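Local coordinates for protein benzoylformate decarboxylase (Mycobacterium smegmatis, PDB 4Q9D) that belongs to the thiamine diphosphate-dependent enzymes, with a central Rossmann-like domain between two cofactor-binding-type domains and a bound magnesium ion, at residues S234-R239 with R279-V284; V375-S380 with G403-G408; M255-V260 with G286-E291; K339-Q344 with D384-L389. All blocks are in the same frame, centred on the assembly; numbering follows the deposited sequence.

Interaction 1: residues S234-R239 with R279-V284; sequences SALPDR and RYYPYV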
loop_
_atom_site.group_PDB
_atom_site.type_symbol
_atom_site.label_atom_id
_atom_site.label_comp_id
_atom_site.label_asym_id
_atom_site.label_seq_id
_atom_site.Cartn_x
_atom_site.Cartn_y
_atom_site.Cartn_z
ATOM N N SER B 234 2.096 -23.428 23.942
ATOM C CA SER B 234 1.574 -22.096 23.682
ATOM C C SER B 234 0.161 -21.971 24.222
ATOM O O SER B 234 -0.610 -22.938 24.203
ATOM C CB SER B 234 1.526 -21.838 22.157
ATOM O OG SER B 234 0.943 -20.568 21.859
ATOM N N ALA B 235 -0.193 -20.782 24.694
ATOM C CA ALA B 235 -1.609 -20.476 24.896
ATOM C C ALA B 235 -2.287 -20.470 23.522
ATOM O O ALA B 235 -1.645 -20.173 22.500
ATOM C CB ALA B 235 -1.763 -19.085 25.569
ATOM N N LEU B 236 -3.570 -20.782 23.474
ATOM C CA LEU B 236 -4.304 -20.613 22.229
ATOM C C LEU B 236 -3.579 -21.261 21.040
ATOM O O LEU B 236 -3.357 -20.614 20.001
ATOM C CB LEU B 236 -4.502 -19.110 21.980
ATOM C CG LEU B 236 -5.239 -18.354 23.096
ATOM C CD1 LEU B 236 -4.858 -16.870 23.086
ATOM C CD2 LEU B 236 -6.780 -18.535 22.967
ATOM N N PRO B 237 -3.190 -22.529 21.188
ATOM C CA PRO B 237 -2.365 -23.197 20.183
ATOM C C PRO B 237 -3.141 -23.459 18.899
ATOM O O PRO B 237 -4.301 -23.867 18.981
ATOM C CB PRO B 237 -2.042 -24.539 20.871
ATOM C CG PRO B 237 -3.292 -24.823 21.645
ATOM C CD PRO B 237 -3.592 -23.466 22.258
ATOM N N ASP B 238 -2.538 -23.200 17.734
ATOM C CA ASP B 238 -3.112 -23.679 16.479
ATOM C C ASP B 238 -2.518 -25.051 16.125
ATOM O O ASP B 238 -3.038 -25.743 15.275
ATOM C CB ASP B 238 -2.923 -22.676 15.310
ATOM C CG ASP B 238 -1.518 -22.045 15.270
ATOM O OD1 ASP B 238 -0.931 -21.782 16.346
ATOM O OD2 ASP B 238 -1.024 -21.779 14.151
ATOM N N ARG B 239 -1.410 -25.421 16.781
ATOM C CA ARG B 239 -0.858 -26.776 16.710
ATOM C C ARG B 239 -0.357 -27.162 18.093
ATOM O O ARG B 239 -0.066 -26.282 18.919
ATOM C CB ARG B 239 0.298 -26.897 15.688
ATOM C CG ARG B 239 -0.084 -26.460 14.260
ATOM C CD ARG B 239 -0.879 -27.531 13.511
ATOM N NE ARG B 239 -0.014 -28.674 13.289
ATOM C CZ ARG B 239 0.568 -28.993 12.140
ATOM N NH1 ARG B 239 0.349 -28.284 11.022
ATOM N NH2 ARG B 239 1.353 -30.063 12.107
ATOM N N ARG B 279 1.961 -15.269 23.042
ATOM C CA ARG B 279 0.642 -15.133 22.455
ATOM C C ARG B 279 -0.345 -14.657 23.518
ATOM O O ARG B 279 -1.001 -15.475 24.156
ATOM C CB ARG B 279 0.179 -16.470 21.891
ATOM C CG ARG B 279 -1.147 -16.405 21.106
ATOM C CD ARG B 279 -1.294 -17.662 20.270
ATOM N NE ARG B 279 -0.384 -17.649 19.121
ATOM C CZ ARG B 279 -0.421 -18.543 18.131
ATOM N NH1 ARG B 279 -1.281 -19.553 18.164
ATOM N NH2 ARG B 279 0.429 -18.453 17.128
ATOM N N TYR B 280 -0.441 -13.346 23.709
ATOM C CA TYR B 280 -1.372 -12.768 24.675
ATOM C C TYR B 280 -2.668 -12.418 23.970
ATOM O O TYR B 280 -2.647 -12.047 22.816
ATOM C CB TYR B 280 -0.828 -11.454 25.237
ATOM C CG TYR B 280 0.514 -11.526 25.966
ATOM C CD1 TYR B 280 0.675 -12.269 27.147
ATOM C CD2 TYR B 280 1.589 -10.792 25.508
ATOM C CE1 TYR B 280 1.904 -12.302 27.808
ATOM C CE2 TYR B 280 2.808 -10.793 26.163
ATOM C CZ TYR B 280 2.958 -11.542 27.319
ATOM O OH TYR B 280 4.166 -11.498 27.964
ATOM N N TYR B 281 -3.775 -12.578 24.696
ATOM C CA TYR B 281 -5.119 -12.292 24.204
ATOM C C TYR B 281 -5.715 -11.115 24.974
ATOM O O TYR B 281 -5.482 -9.962 24.613
ATOM C CB TYR B 281 -6.016 -13.523 24.342
ATOM C CG TYR B 281 -7.282 -13.456 23.516
ATOM C CD1 TYR B 281 -7.551 -12.358 22.709
ATOM C CD2 TYR B 281 -8.207 -14.491 23.544
ATOM C CE1 TYR B 281 -8.707 -12.294 21.953
ATOM C CE2 TYR B 281 -9.365 -14.435 22.792
ATOM C CZ TYR B 281 -9.609 -13.334 21.998
ATOM O OH TYR B 281 -10.760 -13.275 21.247
ATOM N N PRO B 282 -6.474 -11.390 26.036
ATOM C CA PRO B 282 -6.991 -10.278 26.856
ATOM C C PRO B 282 -5.867 -9.543 27.576
ATOM O O PRO B 282 -4.776 -10.102 27.785
ATOM C CB PRO B 282 -7.899 -10.964 27.877
ATOM C CG PRO B 282 -7.407 -12.402 27.952
ATOM C CD PRO B 282 -6.702 -12.714 26.657
ATOM N N TYR B 283 -6.117 -8.281 27.911
ATOM C CA TYR B 283 -5.108 -7.454 28.554
ATOM C C TYR B 283 -5.250 -7.498 30.080
ATOM O O TYR B 283 -6.259 -7.064 30.596
ATOM C CB TYR B 283 -5.234 -6.009 28.092
ATOM C CG TYR B 283 -4.173 -5.151 28.703
ATOM C CD1 TYR B 283 -2.841 -5.399 28.426
ATOM C CD2 TYR B 283 -4.492 -4.102 29.582
ATOM C CE1 TYR B 283 -1.833 -4.625 28.966
ATOM C CE2 TYR B 283 -3.487 -3.319 30.135
ATOM C CZ TYR B 283 -2.149 -3.593 29.816
ATOM O OH TYR B 283 -1.119 -2.853 30.351
ATOM N N VAL B 284 -4.247 -8.040 30.775
ATOM C CA VAL B 284 -4.150 -7.916 32.224
ATOM C C VAL B 284 -2.733 -7.466 32.495
ATOM O O VAL B 284 -1.790 -8.198 32.202
ATOM C CB VAL B 284 -4.428 -9.240 32.966
ATOM C CG1 VAL B 284 -4.307 -9.038 34.518
ATOM C CG2 VAL B 284 -5.829 -9.771 32.604
HETATM O O HOH W 1 0.788 -19.601 14.347
#
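Arg279 reaches across to Leu236 and Asp238 in loop 234-239 and carries most of this contact. Its chain leaves the backbone with CG trans to N (chi1 -174°) and bends at chi3. The CD methylene passes Ala235 and also packs on Leu236 CB; Arg279 CD lies 3.4 Å from Ala235 O. Ser234 OG sits over one face of the guanidinium and itself donates to Ala235 O. The NH1 group has two acceptors. Arg279 NH1 donates to Leu236 O at 3.0 Å, with the oxygen almost in the guanidinium plane. Arg279 NH1 also forms a salt bridge with Asp238 OD1 at 2.9 Å, approaching from above the carboxylate plane. The two flat groups are 39° apart. A water bridges the other two atoms of the pair, accepting from Arg279 NH2 and donating to Asp238 OD2. Both charges have second partners, Glu276 for Arg279 and Arg213 for Asp238. Further along, Tyr281 meets Leu236 at about a right angle, with Leu236 CD1 3.8 Å from Tyr281 CB. The Tyr281 hydroxyl is hydrogen-bonded to Ser29 of the second subunit, and its ring meets Tyr112 of that subunit edge-to-face. Both segments are loops of the central Rossmann-like domain. They follow the C-terminal ends of parallel strands 231-233 and 269-273 of its alpha/beta sheet, with strand 203-207 between those two strands.

Interaction 2: residues V375-S380 with G403-G408; sequences VMESTS and GGIGWG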
loop_
_atom_site.group_PDB
_atom_site.type_symbol
_atom_site.label_atom_id
_atom_site.label_comp_id
_atom_site.label_asym_id
_atom_site.label_seq_id
_atom_site.Cartn_x
_atom_site.Cartn_y
_atom_site.Cartn_z
ATOM N N VAL B 375 -9.831 -31.253 15.425
ATOM C CA VAL B 375 -9.896 -29.844 15.000
ATOM C C VAL B 375 -10.748 -29.090 16.016
ATOM O O VAL B 375 -11.846 -29.532 16.343
ATOM C CB VAL B 375 -10.510 -29.683 13.584
ATOM C CG1 VAL B 375 -10.666 -28.205 13.240
ATOM C CG2 VAL B 375 -9.635 -30.367 12.555
ATOM N N MET B 376 -10.254 -27.957 16.519
ATOM C CA MET B 376 -10.929 -27.276 17.625
ATOM C C MET B 376 -11.385 -25.887 17.214
ATOM O O MET B 376 -10.589 -25.097 16.715
ATOM C CB MET B 376 -9.966 -27.113 18.820
ATOM C CG MET B 376 -10.549 -26.234 19.961
ATOM S SD MET B 376 -11.967 -27.073 20.763
ATOM C CE MET B 376 -11.952 -26.260 22.374
ATOM N N GLU B 377 -12.656 -25.592 17.460
ATOM C CA GLU B 377 -13.214 -24.268 17.219
ATOM C C GLU B 377 -14.385 -24.046 18.170
ATOM O O GLU B 377 -15.540 -24.013 17.748
ATOM C CB GLU B 377 -13.676 -24.132 15.769
ATOM C CG GLU B 377 -13.937 -22.700 15.331
ATOM C CD GLU B 377 -13.721 -22.496 13.844
ATOM O OE1 GLU B 377 -14.722 -22.362 13.110
ATOM O OE2 GLU B 377 -12.550 -22.469 13.411
ATOM N N SER B 378 -14.087 -23.954 19.458
ATOM C CA SER B 378 -15.114 -23.793 20.479
ATOM C C SER B 378 -14.452 -23.166 21.687
ATOM O O SER B 378 -14.003 -23.863 22.597
ATOM C CB SER B 378 -15.726 -25.144 20.847
ATOM O OG SER B 378 -16.713 -25.000 21.854
ATOM N N THR B 379 -14.379 -21.843 21.680
ATOM C CA THR B 379 -13.550 -21.123 22.648
ATOM C C THR B 379 -14.068 -21.256 24.080
ATOM O O THR B 379 -13.277 -21.315 25.025
ATOM C CB THR B 379 -13.445 -19.642 22.292
ATOM O OG1 THR B 379 -14.757 -19.149 22.027
ATOM C CG2 THR B 379 -12.575 -19.455 21.040
ATOM N N SER B 380 -15.390 -21.338 24.234
ATOM C CA SER B 380 -15.977 -21.532 25.553
ATOM C C SER B 380 -15.649 -22.927 26.107
ATOM O O SER B 380 -15.894 -23.186 27.274
ATOM C CB SER B 380 -17.502 -21.277 25.558
ATOM O OG SER B 380 -18.199 -22.198 24.732
ATOM N N GLY B 403 -7.039 -17.019 15.192
ATOM C CA GLY B 403 -8.089 -16.778 16.177
ATOM C C GLY B 403 -9.425 -16.460 15.508
ATOM O O GLY B 403 -10.472 -16.498 16.149
ATOM N N GLY B 404 -9.424 -16.161 14.209
ATOM C CA GLY B 404 -10.712 -15.963 13.534
ATOM C C GLY B 404 -11.488 -17.272 13.338
ATOM O O GLY B 404 -10.917 -18.296 12.904
ATOM N N ILE B 405 -12.784 -17.264 13.645
ATOM C CA ILE B 405 -13.582 -18.485 13.514
ATOM C C ILE B 405 -14.164 -18.656 12.099
ATOM O O ILE B 405 -13.998 -17.786 11.233
ATOM C CB ILE B 405 -14.673 -18.594 14.620
ATOM C CG1 ILE B 405 -15.615 -17.397 14.560
ATOM C CG2 ILE B 405 -14.005 -18.623 15.984
ATOM C CD1 ILE B 405 -16.658 -17.364 15.689
ATOM N N GLY B 406 -14.819 -19.794 11.868
ATOM C CA GLY B 406 -15.110 -20.219 10.512
ATOM C C GLY B 406 -13.911 -20.870 9.841
ATOM O O GLY B 406 -13.915 -21.092 8.624
ATOM N N TRP B 407 -12.868 -21.173 10.610
ATOM C CA TRP B 407 -11.698 -21.849 10.026
ATOM C C TRP B 407 -11.805 -23.378 10.151
ATOM O O TRP B 407 -11.499 -24.127 9.216
ATOM C CB TRP B 407 -10.386 -21.357 10.685
ATOM C CG TRP B 407 -9.155 -21.956 10.064
ATOM C CD1 TRP B 407 -8.501 -21.499 8.946
ATOM C CD2 TRP B 407 -8.435 -23.133 10.496
ATOM N NE1 TRP B 407 -7.420 -22.305 8.667
ATOM C CE2 TRP B 407 -7.354 -23.317 9.595
ATOM C CE3 TRP B 407 -8.590 -24.042 11.565
ATOM C CZ2 TRP B 407 -6.421 -24.374 9.726
ATOM C CZ3 TRP B 407 -7.677 -25.097 11.696
ATOM C CH2 TRP B 407 -6.604 -25.256 10.779
ATOM N N GLY B 408 -12.223 -23.853 11.322
ATOM C CA GLY B 408 -12.076 -25.275 11.629
ATOM C C GLY B 408 -12.901 -26.207 10.761
ATOM O O GLY B 408 -12.478 -27.325 10.440
#
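The carboxylate of Glu377 points into the loop 403-407 and the first residue of helix 408-421. Its CG lies trans to the backbone N (chi1 -165°) and the chain is extended beyond it, which carries the acid group from the strand end to the row of backbone amides. Each oxygen is met from above the carboxylate plane. Gly406 N donates to Glu377 OE1 at 2.9 Å. Trp407 N gives a weak bond to Glu377 OE2 at 3.1 Å. Gly408 N also donates to Glu377 OE2; the modelled separation of these two atoms is unusually short, so its exact length is doubtful. The side chains of Ile405 and Glu377 cross obliquely, with Ile405 CG2 against Glu377 CG at 4.1 Å. Residues 375-377 end strand 373-377, which lies between strands 397-399 and 428-433 in the parallel sheet of the C-terminal thiamine diphosphate-binding domain. Segment 403-408 follows the neighbouring strand 397-399 and runs into helix 408-421. The acid group therefore faces the start of a helix, a place where the helix dipole would probably favour it. The magnesium ion, held by Asp434, Asn461 and Glu463, lies about 9 Å from the Ile405 side chain. Val375 stands two residues before Glu377 on the same side of the strand. Val375 CG1 packs on the Gly408 backbone, 3.4 Å from Gly408 O and 3.6 Å from Gly408 CA. With no side chain on Gly408, both Val375 and Glu377 come close to its main chain. The Trp407 CB approaches Glu377 OE2, while its indole NE1 is hydrogen-bonded to Asp58.

Interaction 3: residues M255-V260 with G286-E291; sequences MTIAGV and GEYLPE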
loop_
_atom_site.group_PDB
_atom_site.type_symbol
_atom_site.label_atom_id
_atom_site.label_comp_id
_atom_site.label_asym_id
_atom_site.label_seq_id
_atom_site.Cartn_x
_atom_site.Cartn_y
_atom_site.Cartn_z
ATOM N N MET B 255 -2.735 -16.691 29.043
ATOM C CA MET B 255 -2.870 -15.861 27.858
ATOM C C MET B 255 -2.844 -14.376 28.165
ATOM O O MET B 255 -3.247 -13.571 27.331
ATOM C CB MET B 255 -4.141 -16.228 27.083
ATOM C CG MET B 255 -5.461 -16.050 27.840
ATOM S SD MET B 255 -6.892 -16.451 26.777
ATOM C CE MET B 255 -6.631 -18.194 26.530
ATOM N N THR B 256 -2.373 -14.009 29.355
ATOM C CA THR B 256 -2.235 -12.589 29.698
ATOM C C THR B 256 -0.803 -12.285 30.152
ATOM O O THR B 256 -0.050 -13.187 30.543
ATOM C CB THR B 256 -3.167 -12.174 30.850
ATOM O OG1 THR B 256 -2.718 -12.825 32.046
ATOM C CG2 THR B 256 -4.618 -12.582 30.566
ATOM N N ILE B 257 -0.440 -11.011 30.118
ATOM C CA ILE B 257 0.868 -10.575 30.604
ATOM C C ILE B 257 1.044 -10.934 32.098
ATOM O O ILE B 257 2.018 -11.598 32.474
ATOM C CB ILE B 257 1.072 -9.057 30.377
ATOM C CG1 ILE B 257 1.088 -8.715 28.870
ATOM C CG2 ILE B 257 2.393 -8.588 31.017
ATOM C CD1 ILE B 257 0.919 -7.215 28.606
ATOM N N ALA B 258 0.079 -10.541 32.935
ATOM C CA ALA B 258 0.164 -10.826 34.379
ATOM C C ALA B 258 0.218 -12.325 34.639
ATOM O O ALA B 258 0.939 -12.792 35.528
ATOM C CB ALA B 258 -1.031 -10.191 35.136
ATOM N N GLY B 259 -0.539 -13.094 33.867
ATOM C CA GLY B 259 -0.582 -14.538 34.079
ATOM C C GLY B 259 0.722 -15.252 33.729
ATOM O O GLY B 259 1.215 -16.104 34.472
ATOM N N VAL B 260 1.274 -14.917 32.571
ATOM C CA VAL B 260 2.577 -15.443 32.177
ATOM C C VAL B 260 3.683 -14.998 33.132
ATOM O O VAL B 260 4.544 -15.804 33.505
ATOM C CB VAL B 260 2.934 -15.082 30.726
ATOM C CG1 VAL B 260 4.381 -15.464 30.411
ATOM C CG2 VAL B 260 1.971 -15.773 29.752
ATOM N N GLY B 286 0.978 -6.291 33.660
ATOM C CA GLY B 286 2.063 -6.890 34.423
ATOM C C GLY B 286 3.396 -6.561 33.762
ATOM O O GLY B 286 3.478 -5.650 32.937
ATOM N N GLU B 287 4.430 -7.317 34.111
ATOM C CA GLU B 287 5.731 -7.210 33.481
ATOM C C GLU B 287 5.788 -8.345 32.472
ATOM O O GLU B 287 5.416 -9.465 32.804
ATOM C CB GLU B 287 6.846 -7.409 34.519
ATOM C CG GLU B 287 6.811 -6.410 35.680
ATOM C CD GLU B 287 6.844 -4.985 35.191
ATOM O OE1 GLU B 287 7.706 -4.670 34.337
ATOM O OE2 GLU B 287 5.986 -4.187 35.635
ATOM N N TYR B 288 6.255 -8.063 31.259
ATOM C CA TYR B 288 6.472 -9.114 30.272
ATOM C C TYR B 288 7.280 -10.244 30.886
ATOM O O TYR B 288 6.929 -11.423 30.741
ATOM C CB TYR B 288 7.173 -8.547 29.030
ATOM C CG TYR B 288 6.269 -7.637 28.237
ATOM C CD1 TYR B 288 5.081 -8.130 27.696
ATOM C CD2 TYR B 288 6.583 -6.293 28.033
ATOM C CE1 TYR B 288 4.218 -7.318 26.976
ATOM C CE2 TYR B 288 5.708 -5.456 27.291
ATOM C CZ TYR B 288 4.542 -5.989 26.764
ATOM O OH TYR B 288 3.644 -5.202 26.069
ATOM N N LEU B 289 8.358 -9.877 31.580
ATOM C CA LEU B 289 9.222 -10.842 32.259
ATOM C C LEU B 289 9.553 -10.288 33.611
ATOM O O LEU B 289 10.090 -9.190 33.707
ATOM C CB LEU B 289 10.560 -10.965 31.555
ATOM C CG LEU B 289 10.969 -12.112 30.660
ATOM C CD1 LEU B 289 12.496 -12.040 30.452
ATOM C CD2 LEU B 289 10.517 -13.438 31.180
ATOM N N PRO B 290 9.298 -11.062 34.655
ATOM C CA PRO B 290 9.688 -10.609 36.002
ATOM C C PRO B 290 11.212 -10.615 36.202
ATOM O O PRO B 290 11.908 -11.518 35.706
ATOM C CB PRO B 290 9.036 -11.647 36.917
ATOM C CG PRO B 290 8.949 -12.906 36.048
ATOM C CD PRO B 290 8.743 -12.426 34.638
ATOM N N GLU B 291 11.718 -9.607 36.911
ATOM C CA GLU B 291 13.124 -9.538 37.299
ATOM C C GLU B 291 13.608 -10.853 37.915
ATOM O O GLU B 291 12.897 -11.495 38.681
ATOM C CB GLU B 291 13.347 -8.387 38.272
ATOM C CG GLU B 291 14.815 -8.108 38.565
ATOM C CD GLU B 291 14.993 -7.033 39.617
ATOM O OE1 GLU B 291 14.608 -7.270 40.785
ATOM O OE2 GLU B 291 15.510 -5.947 39.276
HETATM O O HOH W 2 4.216 -12.038 30.591
#
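Ile257 and Tyr288 make the main apolar contact here. Ile257 CD1 lies 3.7 Å from Tyr288 CE1, and CG1 of the same isoleucine lies 3.9 Å from that ring atom. The two branches of Ile257 have separate tasks. CG1 stands beside its own backbone N (chi1 -64°) and leads CD1 to the tyrosine. Ile257 CG2 is turned to the main chain of the other segment, 3.6 Å from Gly286 C and the same distance from Glu287 O. The backbones also come close, with Ala258 CA 4.4 Å from Gly286 CA. The absence of a side chain on Gly286 permits this approach. A water links the two segments. It donates to Ile257 O at 2.9 Å and to Tyr288 O at 2.8 Å, and so ties the first turn of the helix to the loop. Within segment 255-260, Thr256 is the N-cap of that helix. Thr256 OG1 accepts from Gly259 N at 2.9 Å, which fixes the start of the turn that holds Ile257. Met106 and Val109 of the second subunit pack on Ile257 and Tyr288, respectively. Glu261 of the same helix accepts from Glu287 N. The contact thus lays the loop before strand 294-299 against the start of helix 257-264, which follows edge strand 249-252 and leads to strand 269-273.

Interaction 4: residues K339-Q344 with D384-L389; sequences KPLVRQ and DLFTWL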
loop_
_atom_site.group_PDB
_atom_site.type_symbol
_atom_site.label_atom_id
_atom_site.label_comp_id
_atom_site.label_asym_id
_atom_site.label_seq_id
_atom_site.Cartn_x
_atom_site.Cartn_y
_atom_site.Cartn_z
ATOM N N LYS B 339 6.684 -30.922 39.382
ATOM C CA LYS B 339 5.413 -31.328 39.967
ATOM C C LYS B 339 4.486 -31.759 38.845
ATOM O O LYS B 339 4.276 -31.000 37.907
ATOM C CB LYS B 339 4.817 -30.120 40.702
ATOM C CG LYS B 339 3.398 -30.280 41.247
ATOM C CD LYS B 339 3.014 -29.019 42.065
ATOM C CE LYS B 339 1.647 -29.140 42.731
ATOM N NZ LYS B 339 0.587 -29.535 41.750
ATOM N N PRO B 340 3.934 -32.981 38.922
ATOM C CA PRO B 340 3.070 -33.462 37.838
ATOM C C PRO B 340 1.854 -32.559 37.567
ATOM O O PRO B 340 1.317 -31.920 38.488
ATOM C CB PRO B 340 2.638 -34.843 38.332
ATOM C CG PRO B 340 3.761 -35.269 39.192
ATOM C CD PRO B 340 4.156 -34.023 39.932
ATOM N N LEU B 341 1.464 -32.472 36.292
ATOM C CA LEU B 341 0.281 -31.723 35.906
ATOM C C LEU B 341 -0.950 -32.548 36.265
ATOM O O LEU B 341 -1.062 -33.694 35.861
ATOM C CB LEU B 341 0.270 -31.504 34.391
ATOM C CG LEU B 341 -1.018 -30.855 33.891
ATOM C CD1 LEU B 341 -1.087 -29.466 34.480
ATOM C CD2 LEU B 341 -1.047 -30.809 32.365
ATOM N N VAL B 342 -1.887 -31.961 36.988
ATOM C CA VAL B 342 -3.095 -32.693 37.361
ATOM C C VAL B 342 -4.321 -32.019 36.763
ATOM O O VAL B 342 -4.603 -30.872 37.060
ATOM C CB VAL B 342 -3.247 -32.808 38.916
ATOM C CG1 VAL B 342 -4.603 -33.443 39.281
ATOM C CG2 VAL B 342 -2.053 -33.605 39.520
ATOM N N ARG B 343 -5.037 -32.742 35.915
ATOM C CA ARG B 343 -6.279 -32.237 35.347
ATOM C C ARG B 343 -7.431 -32.423 36.332
ATOM O O ARG B 343 -7.668 -33.522 36.853
ATOM C CB ARG B 343 -6.603 -32.956 34.036
ATOM C CG ARG B 343 -5.662 -32.607 32.915
ATOM C CD ARG B 343 -5.745 -33.611 31.771
ATOM N NE ARG B 343 -4.873 -33.220 30.656
ATOM C CZ ARG B 343 -3.572 -33.495 30.596
ATOM N NH1 ARG B 343 -2.992 -34.169 31.583
ATOM N NH2 ARG B 343 -2.849 -33.108 29.547
ATOM N N GLN B 344 -8.147 -31.341 36.587
ATOM C CA GLN B 344 -9.306 -31.424 37.443
ATOM C C GLN B 344 -10.423 -32.135 36.694
ATOM O O GLN B 344 -11.309 -31.490 36.142
ATOM C CB GLN B 344 -9.724 -30.022 37.883
ATOM C CG GLN B 344 -8.639 -29.300 38.690
ATOM C CD GLN B 344 -8.273 -30.033 39.986
ATOM O OE1 GLN B 344 -9.142 -30.308 40.816
ATOM N NE2 GLN B 344 -6.985 -30.355 40.157
ATOM N N ASP B 384 -12.374 -27.972 28.597
ATOM C CA ASP B 384 -12.864 -29.342 28.398
ATOM C C ASP B 384 -11.990 -30.155 27.461
ATOM O O ASP B 384 -11.780 -31.347 27.662
ATOM C CB ASP B 384 -14.321 -29.314 27.915
ATOM C CG ASP B 384 -15.208 -28.498 28.850
ATOM O OD1 ASP B 384 -15.198 -28.777 30.073
ATOM O OD2 ASP B 384 -15.863 -27.546 28.395
ATOM N N LEU B 385 -11.497 -29.511 26.414
ATOM C CA LEU B 385 -10.606 -30.180 25.477
ATOM C C LEU B 385 -9.325 -30.540 26.219
ATOM O O LEU B 385 -8.823 -31.652 26.107
ATOM C CB LEU B 385 -10.289 -29.239 24.300
ATOM C CG LEU B 385 -9.010 -29.525 23.510
ATOM C CD1 LEU B 385 -9.301 -30.551 22.457
ATOM C CD2 LEU B 385 -8.450 -28.225 22.899
ATOM N N PHE B 386 -8.791 -29.571 26.965
ATOM C CA PHE B 386 -7.572 -29.798 27.724
ATOM C C PHE B 386 -7.746 -30.966 28.725
ATOM O O PHE B 386 -6.886 -31.855 28.841
ATOM C CB PHE B 386 -7.167 -28.495 28.441
ATOM C CG PHE B 386 -6.053 -28.671 29.445
ATOM C CD1 PHE B 386 -4.734 -28.837 29.026
ATOM C CD2 PHE B 386 -6.325 -28.678 30.812
ATOM C CE1 PHE B 386 -3.709 -29.006 29.947
ATOM C CE2 PHE B 386 -5.300 -28.846 31.743
ATOM C CZ PHE B 386 -3.987 -29.011 31.302
ATOM N N THR B 387 -8.871 -30.964 29.431
ATOM C CA THR B 387 -9.136 -31.975 30.460
ATOM C C THR B 387 -9.291 -33.360 29.883
ATOM O O THR B 387 -8.713 -34.308 30.390
ATOM C CB THR B 387 -10.400 -31.637 31.229
ATOM O OG1 THR B 387 -10.211 -30.362 31.845
ATOM C CG2 THR B 387 -10.691 -32.699 32.305
ATOM N N TRP B 388 -10.043 -33.475 28.793
ATOM C CA TRP B 388 -10.431 -34.797 28.307
ATOM C C TRP B 388 -9.763 -35.278 27.018
ATOM O O TRP B 388 -9.768 -36.476 26.744
ATOM C CB TRP B 388 -11.949 -34.845 28.127
ATOM C CG TRP B 388 -12.700 -34.768 29.443
ATOM C CD1 TRP B 388 -13.457 -33.723 29.908
ATOM C CD2 TRP B 388 -12.761 -35.789 30.452
ATOM N NE1 TRP B 388 -13.986 -34.038 31.152
ATOM C CE2 TRP B 388 -13.570 -35.300 31.504
ATOM C CE3 TRP B 388 -12.202 -37.072 30.570
ATOM C CZ2 TRP B 388 -13.840 -36.049 32.659
ATOM C CZ3 TRP B 388 -12.472 -37.818 31.721
ATOM C CH2 TRP B 388 -13.286 -37.297 32.746
ATOM N N LEU B 389 -9.217 -34.375 26.200
ATOM C CA LEU B 389 -8.653 -34.834 24.924
ATOM C C LEU B 389 -7.211 -34.403 24.749
ATOM O O LEU B 389 -6.907 -33.600 23.853
ATOM C CB LEU B 389 -9.475 -34.330 23.735
ATOM C CG LEU B 389 -10.965 -34.638 23.673
ATOM C CD1 LEU B 389 -11.547 -34.093 22.344
ATOM C CD2 LEU B 389 -11.220 -36.138 23.771
HETATM O O HOH W 3 -4.500 -31.846 27.692
HETATM O O HOH W 4 -8.284 -29.918 33.933
#
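Arg343 holds Phe386 in two ways, by its ring and by its carbonyl oxygen. The cation-pi contact has the guanidinium over one face of the ring, with Arg343 CZ 4.9 Å from the Phe386 ring centroid and 25° off the ring normal. The two planes are 26° apart, so they are not quite parallel. The hydrogen bond goes to the main chain of the same phenylalanine. Arg343 NE donates to Phe386 O at 3.0 Å, with the oxygen in the guanidinium plane. Water adds to this grip: one molecule accepts from Arg343 NH2 and donates to Phe386 O at 2.6 Å. Arg343 NH2 is also bonded to Glu244 O. Arg343 CD makes a close carbon-to-oxygen approach to Thr387 O, at 3.3 Å. A second water donates to Thr387 OG1 and accepts weakly from Gln344 N; Thr387 OG1 is further bonded to Leu383 O in its own helix. The arginine sits at the C-terminal end of helix 382-388, where the helix carbonyls would probably favour a positive group. Apolar packing completes the contact. Phe386 CG is trans to its backbone N (chi1 170°), which brings the ring out toward Leu341. Leu341 CD2 then touches Phe386 CZ at the ring edge, 3.6 Å away. Arg343 CG packs 4.0 Å from Phe386 CE2. Tyr249 of the central-domain strand 249-252 packs on Leu341, Arg343 and Phe386. The loop between helices 318-328 and 357-367 thus lies on the C-terminal end of helix 382-388, where the central and C-terminal alpha/beta domains meet.

How the interactions relate
Followed from the N terminus, the contacts form two crossing pairs. Interaction 1 opens at 234-239 and interaction 3 at 255-260; interaction 1 closes at 279-284 and interaction 3 at 286-291. They touch through backbone bonds of Tyr281 to Met255 and of Val284 to Ala258. Interaction 1 joins two loops, interaction 3 the start of helix 257-264 and a loop, all in the central domain, and both reach the second subunit. Interaction 4 then opens in the linker at 339-344 and closes on helix 382-388. Interaction 2 opens between these at 375-380 and closes later, at 403-408. This second pair meets where Met376 packs on Leu385. Interaction 2 lies within the C-terminal domain, and interaction 4 ties the linker to that domain.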